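Side-chain contact in aldehyde dehydrogenase (Staphylococcus aureus, PDB 6K10), which oxidises 4,4'-diaponeurosporen-4-al to 4,4'-diaponeurosporenoic acid in the biosynthesis of the carotenoid staphyloxanthin, most likely with NAD+ as the electron acceptor: residues Phe363-Pro368 against Asn388-Gly393. The protein carries 1 engineered substitution. Sequence-based numbering, arbitrary orientation.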
loop_
_atom_site.group_PDB
_atom_site.type_symbol
_atom_site.label_atom_id
_atom_site.label_comp_id
_atom_site.label_asym_id
_atom_site.label_seq_id
_atom_site.Cartn_x
_atom_site.Cartn_y
_atom_site.Cartn_z
ATOM N N PHE A 363 19.105 -9.835 -19.944
ATOM C CA PHE A 363 18.278 -9.058 -20.864
ATOM C C PHE A 363 17.061 -8.478 -20.153
ATOM O O PHE A 363 16.768 -7.282 -20.268
ATOM C CB PHE A 363 17.848 -9.944 -22.038
ATOM C CG PHE A 363 17.146 -9.197 -23.148
ATOM C CD1 PHE A 363 15.785 -8.933 -23.081
ATOM C CD2 PHE A 363 17.844 -8.781 -24.270
ATOM C CE1 PHE A 363 15.143 -8.256 -24.101
ATOM C CE2 PHE A 363 17.205 -8.105 -25.294
ATOM C CZ PHE A 363 15.854 -7.843 -25.209
ATOM N N ILE A 364 16.338 -9.317 -19.411
ATOM C CA ILE A 364 15.115 -8.871 -18.746
ATOM C C ILE A 364 15.439 -7.900 -17.614
ATOM O O ILE A 364 14.724 -6.910 -17.403
ATOM C CB ILE A 364 14.308 -10.089 -18.249
ATOM C CG1 ILE A 364 13.873 -10.952 -19.433
ATOM C CG2 ILE A 364 13.104 -9.657 -17.411
ATOM C CD1 ILE A 364 13.430 -12.355 -19.049
ATOM N N HIS A 365 16.524 -8.153 -16.878
ATOM C CA HIS A 365 16.874 -7.293 -15.755
ATOM C C HIS A 365 17.362 -5.916 -16.199
ATOM O O HIS A 365 17.349 -4.981 -15.392
ATOM C CB HIS A 365 17.937 -7.975 -14.888
ATOM C CG HIS A 365 18.000 -7.450 -13.486
ATOM N ND1 HIS A 365 18.608 -6.256 -13.163
ATOM C CD2 HIS A 365 17.519 -7.953 -12.324
ATOM C CE1 HIS A 365 18.505 -6.049 -11.863
ATOM N NE2 HIS A 365 17.847 -7.064 -11.330
ATOM N N GLN A 366 17.785 -5.766 -17.457
ATOM C CA GLN A 366 18.195 -4.460 -17.965
ATOM C C GLN A 366 17.018 -3.537 -18.246
ATOM O O GLN A 366 17.230 -2.337 -18.448
ATOM C CB GLN A 366 19.017 -4.616 -19.245
ATOM C CG GLN A 366 20.396 -5.208 -19.043
ATOM C CD GLN A 366 21.304 -4.972 -20.233
ATOM O OE1 GLN A 366 20.871 -5.044 -21.383
ATOM N NE2 GLN A 366 22.573 -4.693 -19.961
ATOM N N ARG A 367 15.804 -4.060 -18.274
ATOM C CA ARG A 367 14.601 -3.328 -18.624
ATOM C C ARG A 367 13.703 -3.159 -17.403
ATOM O O ARG A 367 13.909 -3.810 -16.372
ATOM C CB ARG A 367 13.865 -4.064 -19.752
ATOM C CG ARG A 367 14.678 -4.130 -21.038
ATOM C CD ARG A 367 14.138 -5.159 -22.013
ATOM N NE ARG A 367 14.754 -5.018 -23.330
ATOM C CZ ARG A 367 14.221 -4.336 -24.340
ATOM N NH1 ARG A 367 14.860 -4.262 -25.499
ATOM N NH2 ARG A 367 13.049 -3.731 -24.194
ATOM N N PRO A 368 12.710 -2.265 -17.469
ATOM C CA PRO A 368 11.834 -2.063 -16.307
ATOM C C PRO A 368 11.132 -3.348 -15.899
ATOM O O PRO A 368 10.827 -4.207 -16.729
ATOM C CB PRO A 368 10.830 -1.011 -16.794
ATOM C CG PRO A 368 11.528 -0.302 -17.890
ATOM C CD PRO A 368 12.398 -1.320 -18.557
ATOM N N ASN A 388 13.289 -16.481 -8.378
ATOM C CA ASN A 388 14.082 -15.873 -7.314
ATOM C C ASN A 388 14.865 -14.659 -7.800
ATOM O O ASN A 388 15.033 -13.691 -7.051
ATOM C CB ASN A 388 15.040 -16.901 -6.711
ATOM C CG ASN A 388 14.319 -18.010 -5.972
ATOM O OD1 ASN A 388 13.140 -17.888 -5.640
ATOM N ND2 ASN A 388 15.036 -19.088 -5.685
ATOM N N GLU A 389 15.353 -14.681 -9.041
ATOM C CA GLU A 389 16.299 -13.665 -9.488
ATOM C C GLU A 389 15.663 -12.511 -10.251
ATOM O O GLU A 389 16.271 -11.437 -10.326
ATOM C CB GLU A 389 17.387 -14.301 -10.360
ATOM C CG GLU A 389 18.260 -15.293 -9.610
ATOM C CD GLU A 389 19.279 -15.967 -10.505
ATOM O OE1 GLU A 389 19.795 -15.301 -11.428
ATOM O OE2 GLU A 389 19.558 -17.164 -10.289
ATOM N N LEU A 390 14.474 -12.694 -10.817
ATOM C CA LEU A 390 13.800 -11.650 -11.577
ATOM C C LEU A 390 12.549 -11.201 -10.839
ATOM O O LEU A 390 11.718 -12.031 -10.457
ATOM C CB LEU A 390 13.432 -12.138 -12.979
ATOM C CG LEU A 390 14.608 -12.412 -13.915
ATOM C CD1 LEU A 390 14.123 -13.065 -15.198
ATOM C CD2 LEU A 390 15.360 -11.123 -14.211
ATOM N N SER A 391 12.417 -9.891 -10.649
ATOM C CA SER A 391 11.241 -9.308 -10.022
ATOM C C SER A 391 10.268 -8.828 -11.088
ATOM O O SER A 391 10.663 -8.206 -12.079
ATOM C CB SER A 391 11.613 -8.144 -9.103
ATOM O OG SER A 391 10.445 -7.555 -8.554
ATOM N N PHE A 392 8.993 -9.123 -10.873
ATOM C CA PHE A 392 7.929 -8.746 -11.789
ATOM C C PHE A 392 6.630 -8.784 -11.003
ATOM O O PHE A 392 6.582 -9.287 -9.879
ATOM C CB PHE A 392 7.886 -9.671 -13.011
ATOM C CG PHE A 392 7.932 -11.135 -12.668
ATOM C CD1 PHE A 392 9.145 -11.787 -12.515
ATOM C CD2 PHE A 392 6.763 -11.858 -12.501
ATOM C CE1 PHE A 392 9.191 -13.131 -12.200
ATOM C CE2 PHE A 392 6.803 -13.204 -12.186
ATOM C CZ PHE A 392 8.020 -13.841 -12.037
ATOM N N GLY A 393 5.575 -8.239 -11.600
ATOM C CA GLY A 393 4.303 -8.160 -10.909
ATOM C C GLY A 393 3.774 -9.513 -10.478
ATOM O O GLY A 393 3.580 -9.768 -9.285
#
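L390 reaches across to I364 and H365 with the two methyls at its tip. Its CB and CG form the stem that carries them over. The L390 side chain leaves its backbone alongside the other segment. With CG anti to the carbonyl carbon and beside the backbone N (chi1 -67°), its end comes nearer to helix 357-365. One branch, L390 CD1, lies 4.0 Å from I364 CD1. L390 CD1 is also 4.2 Å from I364 CG2. The other branch, L390 CD2, sits 4.2 Å from I364 CG2. L390 CD2 is 4.1 Å from H365 CB. L390 CD2 also lies against the backbone N of H365, a van der Waals contact only. The side chains of L390 and I364 cross at about a right angle, and they touch through methyl groups.

Each segment takes in the last residues of a helix and the turn or loop after it. Both belong to the alpha/beta catalytic domain of the aldehyde dehydrogenase fold. Helix 357-365 leads into strand 372-376. That strand, helix 380-389 and strand 394-397 form a beta-alpha-beta unit, its two strands parallel neighbours in one sheet. L390 is the first residue to leave helical geometry after helix 380-389. L390 and I364 both touch L373 of strand 372-376. I364 also packs on P223, I225, Y256 and L258, so the apolar patch continues onto the sheet.

H365 lies at the exposed border of the contact. Its ring presents an edge to L390 CD2 and the E389 carbonyl; H365 CD2 is 4.2 Å from E389 O, a loose approach. The second subunit closes in here: its N23 packs on H365, and its K435 NZ donates a hydrogen bond to L390 O.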